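Catalase (Exiguobacterium oxidotolerans, PDB 2J2M) catalyses the breakdown of hydrogen peroxide to water and oxygen at a haem iron, as a homotetramer of the monofunctional haem catalase family. Local coordinates at residues Ala188-Arg191 / Lys192-Gly195; His224-Ser227 / Ala228-Thr232; Asn442-Asn445 / Asp446-Val450. All blocks are in the same frame, centred on the assembly; numbering follows the deposited sequence.

Interaction 1: Ala188-Arg191 / Lys192-Gly195; sequences ASYR and KMRG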
loop_
_atom_site.group_PDB
_atom_site.type_symbol
_atom_site.label_atom_id
_atom_site.label_comp_id
_atom_site.label_asym_id
_atom_site.label_seq_id
_atom_site.Cartn_x
_atom_site.Cartn_y
_atom_site.Cartn_z
ATOM N N ALA A 188 0.468 -4.188 37.473
ATOM C CA ALA A 188 -0.490 -5.285 37.637
ATOM C C ALA A 188 -1.646 -5.161 36.642
ATOM O O ALA A 188 -2.267 -6.165 36.239
ATOM C CB ALA A 188 -1.026 -5.339 39.094
ATOM N N SER A 189 -1.963 -3.914 36.301
ATOM C CA SER A 189 -2.746 -3.638 35.114
ATOM C C SER A 189 -2.707 -2.169 34.700
ATOM O O SER A 189 -2.173 -1.287 35.404
ATOM C CB SER A 189 -4.190 -4.129 35.252
ATOM O OG SER A 189 -4.806 -3.509 36.345
ATOM N N TYR A 190 -3.292 -1.947 33.528
ATOM C CA TYR A 190 -3.470 -0.630 32.958
ATOM C C TYR A 190 -4.165 0.365 33.893
ATOM O O TYR A 190 -3.806 1.549 33.903
ATOM C CB TYR A 190 -4.212 -0.767 31.628
ATOM C CG TYR A 190 -3.438 -1.576 30.590
ATOM C CD1 TYR A 190 -2.065 -1.452 30.468
ATOM C CD2 TYR A 190 -4.095 -2.455 29.724
ATOM C CE1 TYR A 190 -1.353 -2.192 29.511
ATOM C CE2 TYR A 190 -3.391 -3.191 28.764
ATOM C CZ TYR A 190 -2.020 -3.046 28.663
ATOM O OH TYR A 190 -1.321 -3.754 27.728
ATOM N N ARG A 191 -5.126 -0.114 34.688
ATOM C CA ARG A 191 -5.905 0.757 35.562
ATOM C C ARG A 191 -5.173 1.021 36.882
ATOM O O ARG A 191 -5.548 1.919 37.662
ATOM C CB ARG A 191 -7.317 0.201 35.789
ATOM C CG ARG A 191 -7.375 -1.091 36.568
ATOM C CD ARG A 191 -8.656 -1.886 36.271
ATOM N NE ARG A 191 -9.656 -1.605 37.278
ATOM C CZ ARG A 191 -9.927 -2.380 38.322
ATOM N NH1 ARG A 191 -9.309 -3.542 38.490
ATOM N NH2 ARG A 191 -10.863 -1.998 39.180
ATOM N N LYS A 192 -4.109 0.255 37.117
ATOM C CA LYS A 192 -3.330 0.409 38.340
ATOM C C LYS A 192 -1.926 0.948 38.084
ATOM O O LYS A 192 -0.953 0.482 38.670
ATOM C CB LYS A 192 -3.289 -0.907 39.101
ATOM C CG LYS A 192 -4.672 -1.387 39.480
ATOM C CD LYS A 192 -4.633 -2.537 40.468
ATOM C CE LYS A 192 -6.057 -3.055 40.689
ATOM N NZ LYS A 192 -6.025 -4.285 41.515
ATOM N N MET A 193 -1.846 1.945 37.215
ATOM C CA MET A 193 -0.589 2.584 36.861
ATOM C C MET A 193 -0.786 4.077 36.661
ATOM O O MET A 193 -1.902 4.559 36.412
ATOM C CB MET A 193 -0.022 1.981 35.572
ATOM C CG MET A 193 -0.658 2.520 34.297
ATOM S SD MET A 193 -0.109 1.572 32.878
ATOM C CE MET A 193 -0.956 2.454 31.530
ATOM N N ARG A 194 0.317 4.803 36.751
ATOM C CA ARG A 194 0.308 6.246 36.570
ATOM C C ARG A 194 0.613 6.597 35.115
ATOM O O ARG A 194 0.855 5.696 34.278
ATOM C CB ARG A 194 1.320 6.903 37.538
ATOM C CG ARG A 194 2.697 6.212 37.589
ATOM C CD ARG A 194 3.807 7.196 37.900
ATOM N NE ARG A 194 5.063 6.502 38.219
ATOM C CZ ARG A 194 6.188 7.102 38.618
ATOM N NH1 ARG A 194 7.263 6.362 38.902
ATOM N NH2 ARG A 194 6.237 8.438 38.741
ATOM N N GLY A 195 0.587 7.903 34.812
ATOM C CA GLY A 195 0.957 8.420 33.493
ATOM C C GLY A 195 1.887 9.609 33.643
ATOM O O GLY A 195 1.839 10.308 34.666
#

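Interaction 2: His224-Ser227 / Ala228-Thr232; sequences HNLS and ADEAT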
loop_
_atom_site.group_PDB
_atom_site.type_symbol
_atom_site.label_atom_id
_atom_site.label_comp_id
_atom_site.label_asym_id
_atom_site.label_seq_id
_atom_site.Cartn_x
_atom_site.Cartn_y
_atom_site.Cartn_z
ATOM N N HIS A 224 -0.171 -0.284 41.359
ATOM C CA HIS A 224 0.081 -1.641 41.833
ATOM C C HIS A 224 0.927 -2.434 40.824
ATOM O O HIS A 224 0.617 -2.474 39.642
ATOM C CB HIS A 224 -1.235 -2.355 42.157
ATOM C CG HIS A 224 -2.016 -1.709 43.264
ATOM N ND1 HIS A 224 -1.783 -1.977 44.599
ATOM C CD2 HIS A 224 -3.026 -0.804 43.232
ATOM C CE1 HIS A 224 -2.616 -1.265 45.340
ATOM N NE2 HIS A 224 -3.388 -0.552 44.534
ATOM N N ASN A 225 2.001 -3.045 41.299
ATOM C CA ASN A 225 2.961 -3.712 40.436
ATOM C C ASN A 225 3.031 -5.208 40.712
ATOM O O ASN A 225 2.499 -5.687 41.721
ATOM C CB ASN A 225 4.352 -3.104 40.637
ATOM C CG ASN A 225 4.357 -1.578 40.525
ATOM O OD1 ASN A 225 4.829 -0.879 41.438
ATOM N ND2 ASN A 225 3.838 -1.053 39.410
ATOM N N LEU A 226 3.708 -5.940 39.824
ATOM C CA LEU A 226 3.967 -7.357 40.038
ATOM C C LEU A 226 5.463 -7.565 40.205
ATOM O O LEU A 226 6.253 -6.933 39.497
ATOM C CB LEU A 226 3.455 -8.192 38.857
ATOM C CG LEU A 226 1.972 -8.018 38.489
ATOM C CD1 LEU A 226 1.594 -8.808 37.232
ATOM C CD2 LEU A 226 1.059 -8.371 39.689
ATOM N N SER A 227 5.853 -8.434 41.138
ATOM C CA SER A 227 7.243 -8.896 41.223
ATOM C C SER A 227 7.489 -9.826 40.033
ATOM O O SER A 227 6.529 -10.244 39.383
ATOM C CB SER A 227 7.450 -9.687 42.517
ATOM O OG SER A 227 6.891 -10.974 42.336
ATOM N N ALA A 228 8.745 -10.163 39.749
ATOM C CA ALA A 228 9.054 -11.105 38.658
ATOM C C ALA A 228 8.311 -12.455 38.764
ATOM O O ALA A 228 7.809 -12.956 37.759
ATOM C CB ALA A 228 10.575 -11.316 38.494
ATOM N N ASP A 229 8.229 -13.022 39.969
ATOM C CA ASP A 229 7.579 -14.316 40.171
ATOM C C ASP A 229 6.072 -14.242 40.050
ATOM O O ASP A 229 5.451 -15.215 39.610
ATOM C CB ASP A 229 7.923 -14.908 41.540
ATOM C CG ASP A 229 9.394 -15.273 41.679
ATOM O OD1 ASP A 229 9.816 -15.472 42.844
ATOM O OD2 ASP A 229 10.118 -15.366 40.653
ATOM N N GLU A 230 5.486 -13.117 40.478
ATOM C CA GLU A 230 4.057 -12.851 40.287
ATOM C C GLU A 230 3.733 -12.751 38.795
ATOM O O GLU A 230 2.754 -13.341 38.322
ATOM C CB GLU A 230 3.621 -11.580 41.024
ATOM C CG GLU A 230 3.412 -11.787 42.540
ATOM C CD GLU A 230 3.336 -10.488 43.372
ATOM O OE1 GLU A 230 3.184 -10.590 44.611
ATOM O OE2 GLU A 230 3.434 -9.370 42.821
ATOM N N ALA A 231 4.585 -12.034 38.062
ATOM C CA ALA A 231 4.439 -11.870 36.617
ATOM C C ALA A 231 4.471 -13.219 35.871
ATOM O O ALA A 231 3.670 -13.449 34.970
ATOM C CB ALA A 231 5.501 -10.919 36.080
ATOM N N THR A 232 5.389 -14.096 36.271
ATOM C CA THR A 232 5.497 -15.440 35.727
ATOM C C THR A 232 4.238 -16.264 36.014
ATOM O O THR A 232 3.722 -16.949 35.132
ATOM C CB THR A 232 6.744 -16.152 36.317
ATOM O OG1 THR A 232 7.926 -15.489 35.854
ATOM C CG2 THR A 232 6.803 -17.623 35.908
#

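Interaction 3: Asn442-Asn445 / Asp446-Val450; sequences NLVN and DLQQV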
loop_
_atom_site.group_PDB
_atom_site.type_symbol
_atom_site.label_atom_id
_atom_site.label_comp_id
_atom_site.label_asym_id
_atom_site.label_seq_id
_atom_site.Cartn_x
_atom_site.Cartn_y
_atom_site.Cartn_z
ATOM N N ASN A 442 16.108 -7.656 40.266
ATOM C CA ASN A 442 15.767 -7.580 38.832
ATOM C C ASN A 442 16.977 -7.291 37.928
ATOM O O ASN A 442 17.151 -7.925 36.894
ATOM C CB ASN A 442 14.656 -6.542 38.579
ATOM C CG ASN A 442 13.356 -6.875 39.293
ATOM O OD1 ASN A 442 13.012 -8.039 39.475
ATOM N ND2 ASN A 442 12.622 -5.838 39.700
ATOM N N LEU A 443 17.810 -6.335 38.341
ATOM C CA LEU A 443 19.073 -6.034 37.649
ATOM C C LEU A 443 20.015 -7.231 37.592
ATOM O O LEU A 443 20.597 -7.539 36.543
ATOM C CB LEU A 443 19.809 -4.857 38.303
ATOM C CG LEU A 443 19.272 -3.466 37.995
ATOM C CD1 LEU A 443 20.029 -2.439 38.841
ATOM C CD2 LEU A 443 19.397 -3.158 36.501
ATOM N N VAL A 444 20.164 -7.895 38.724
ATOM C CA VAL A 444 21.027 -9.053 38.788
ATOM C C VAL A 444 20.508 -10.139 37.833
ATOM O O VAL A 444 21.243 -10.565 36.931
ATOM C CB VAL A 444 21.256 -9.532 40.278
ATOM C CG1 VAL A 444 21.898 -10.895 40.312
ATOM C CG2 VAL A 444 22.129 -8.513 41.022
ATOM N N ASN A 445 19.249 -10.545 38.007
ATOM C CA ASN A 445 18.591 -11.487 37.084
ATOM C C ASN A 445 18.755 -11.160 35.603
ATOM O O ASN A 445 18.859 -12.064 34.779
ATOM C CB ASN A 445 17.093 -11.597 37.376
ATOM C CG ASN A 445 16.376 -12.496 36.375
ATOM O OD1 ASN A 445 15.638 -12.017 35.493
ATOM N ND2 ASN A 445 16.615 -13.814 36.482
ATOM N N ASP A 446 18.750 -9.868 35.276
ATOM C CA ASP A 446 18.911 -9.422 33.903
ATOM C C ASP A 446 20.377 -9.418 33.463
ATOM O O ASP A 446 20.707 -9.813 32.322
ATOM C CB ASP A 446 18.301 -8.032 33.723
ATOM C CG ASP A 446 17.484 -7.925 32.451
ATOM O OD1 ASP A 446 17.928 -7.275 31.487
ATOM O OD2 ASP A 446 16.407 -8.534 32.403
ATOM N N LEU A 447 21.267 -8.979 34.359
ATOM C CA LEU A 447 22.692 -8.927 34.004
ATOM C C LEU A 447 23.347 -10.301 33.967
ATOM O O LEU A 447 24.353 -10.482 33.289
ATOM C CB LEU A 447 23.466 -7.920 34.865
ATOM C CG LEU A 447 23.068 -6.456 34.594
ATOM C CD1 LEU A 447 23.302 -5.548 35.830
ATOM C CD2 LEU A 447 23.753 -5.907 33.340
ATOM N N GLN A 448 22.761 -11.268 34.668
ATOM C CA GLN A 448 23.218 -12.670 34.614
ATOM C C GLN A 448 23.057 -13.252 33.215
ATOM O O GLN A 448 23.695 -14.261 32.893
ATOM C CB GLN A 448 22.475 -13.549 35.631
ATOM C CG GLN A 448 23.165 -13.623 36.989
ATOM C CD GLN A 448 22.269 -14.136 38.117
ATOM O OE1 GLN A 448 21.093 -14.496 37.904
ATOM N NE2 GLN A 448 22.821 -14.166 39.332
ATOM N N GLN A 449 22.209 -12.611 32.397
ATOM C CA GLN A 449 21.929 -13.056 31.029
ATOM C C GLN A 449 22.808 -12.395 29.959
ATOM O O GLN A 449 22.746 -12.787 28.790
ATOM C CB GLN A 449 20.455 -12.823 30.693
ATOM C CG GLN A 449 19.486 -13.723 31.422
ATOM C CD GLN A 449 18.042 -13.265 31.231
ATOM O OE1 GLN A 449 17.404 -13.525 30.186
ATOM N NE2 GLN A 449 17.517 -12.577 32.241
ATOM N N VAL A 450 23.595 -11.391 30.351
ATOM C CA VAL A 450 24.580 -10.755 29.467
ATOM C C VAL A 450 25.796 -11.695 29.329
ATOM O O VAL A 450 26.203 -12.320 30.309
ATOM C CB VAL A 450 25.001 -9.307 29.956
ATOM C CG1 VAL A 450 26.048 -8.674 29.023
ATOM C CG2 VAL A 450 23.789 -8.368 30.065
#

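Interaction 1: Ala188-Arg191 / Lys192-Gly195
A tight turn between Ser189 and Lys192, in the loop that leads from helix 174-180 to strand 195-196, brings these side chains together. Tyr190 and Arg191 sit at its corners with backbone angles of a type I beta turn. It is closed by Lys192 N donating to Ser189 O over 3.0 Å, the donor standing well above the carbonyl plane. Met193 folds back beside Tyr190, both side chains pointing the same way. With CG lodged between its own backbone N and carbonyl carbon (chi1 80°) and the chain extended beyond, Met193 lies over the Tyr190 backbone, its CG 3.3 Å from Tyr190 O, and its CE comes obliquely to Tyr190 CD1 at 4.2 Å. Both residues also rest on Phe94 of strand 87-95, and the Met193 side chain is about 8 Å from the haem. An alanine at Met193 would remove the thioether arm and is likely to leave a gap beside the Tyr190 ring and Phe94. Arg191 and Lys192 run alongside each other, with Arg191 NH1 4.5 Å from Lys192 NZ. Asp245 and Asp254 form salt bridges with the Arg191 guanidinium, and Asp245 also bonds Ser189 OG. These carboxylates probably offset the repulsion between the two cations; Arg191 is thus held by charge, while Met193 packs on the Tyr190 carbonyl and ring.

Interaction 2: His224-Ser227 / Ala228-Thr232
Ser227 O takes the amide of Ala231 in a 3.0 Å bond from Ala231 N, and the next carbonyl oxygen, Ala228 O, is gripped twice by Thr232. Ser227 O meets its donor almost end-on, with a C=O...N angle of 163°, as in the first turn of a regular helix. At Ala228 O the two donors come from opposite faces of the carbonyl plane: Thr232 N at 3.1 Å and the hydroxyl Thr232 OG1 at 3.2 Å. Ser227 is the N-cap of this helix and forms a capping box with Glu230. Its hydroxyl, turned between the backbone N and the carbonyl carbon (chi1 77°), accepts from Glu230 N, with OG and N 3.2 Å apart. In return the extended Glu230 side chain reaches back, and its OE2 receives Ser227 N over 3.1 Å from above the carboxylate plane. One bond holds the Ser227 hydroxyl and the other the Glu230 carboxylate near the start of the helix, where the partial positive charge of the helix end would probably favour the negative form of the carboxylate. Leu226 crosses the stem of Glu230, its CB lying 4.0 Å from Glu230 CB, and leans on Ala231 too. Beyond the box, Leu226 packs on Ala188 and Ala231 on Ile186, both in the loop after helix 174-180. The capped turn thus joins the chain leaving strand 210-219 to helix 228-237, where Thr232 packs against Gly236 of a neighbouring subunit.

Interaction 3: Asn442-Asn445 / Asp446-Val450
Asn442 to Leu447 lie near the C-terminal end of helix 433-447, with backbone bonds from Asp446 N to Asn442 O, from Leu447 N to Leu443 O (2.7 Å) and from Gln448 N to Val444 O (2.8 Å). The chain then tightens: Gln449 N turns to Asp446 O, and a type I beta turn runs from Leu447 to Val450. The carbonyl of Asn445 receives a side-chain donor, Gln449 NE2, which reaches Asn445 O at 2.9 Å with an N-H...O angle of 171°. The acceptor lies in the plane of the Gln449 amide, which favours this rotation of the amide, while the donor is tilted from the carbonyl plane. The Gln449 and Asn445 side chains cross at a slant, their amide planes 55° apart. Val444 and Gln448 cross in a similar way, and Val444 CG1, anti to the backbone N (chi1 168°), comes to 3.5 Å from Gln448 NE2. On the inner side Leu447 CD1 lies alongside Leu443 CB at 4.3 Å. Asp446 points its carboxylate into the protein, where OD1 is shared by Tyr163 OH and Trp164 NE1 of helix 160-169, and Asn442 ND2 is held by Phe181 O and the Asp183 carboxylate. Leu443 and Leu447 rest on Trp164 and touch helix 453-466, while Leu443 and Val444 meet helix 468-477. The arrangement is that of a helix passing into a type I beta turn, with a side-chain amide bonded to one of its last carbonyls, in the C-terminal helical domain of the catalase fold.

Overall arrangement
The three contacts lie progressively farther from the centre of the chain. Interaction 1 is buried and combines apolar packing with an arginine whose carboxylate partners lie outside the turn, interaction 2 is a surface helix start built on polar capping, and interaction 3, partly buried, is a helix end with one face in the core and amides on the other. Interactions 1 and 2 touch directly: the backbone of His224 pairs with Ala188 and Lys192, tying the turn to the approach of helix 228-237. Interaction 3 belongs to the C-terminal family region and meets interaction 2 only lightly, where Ala228 CB lies 4.2 Å from Asn442 OD1, while about 12 Å separates its nearest atoms from interaction 1.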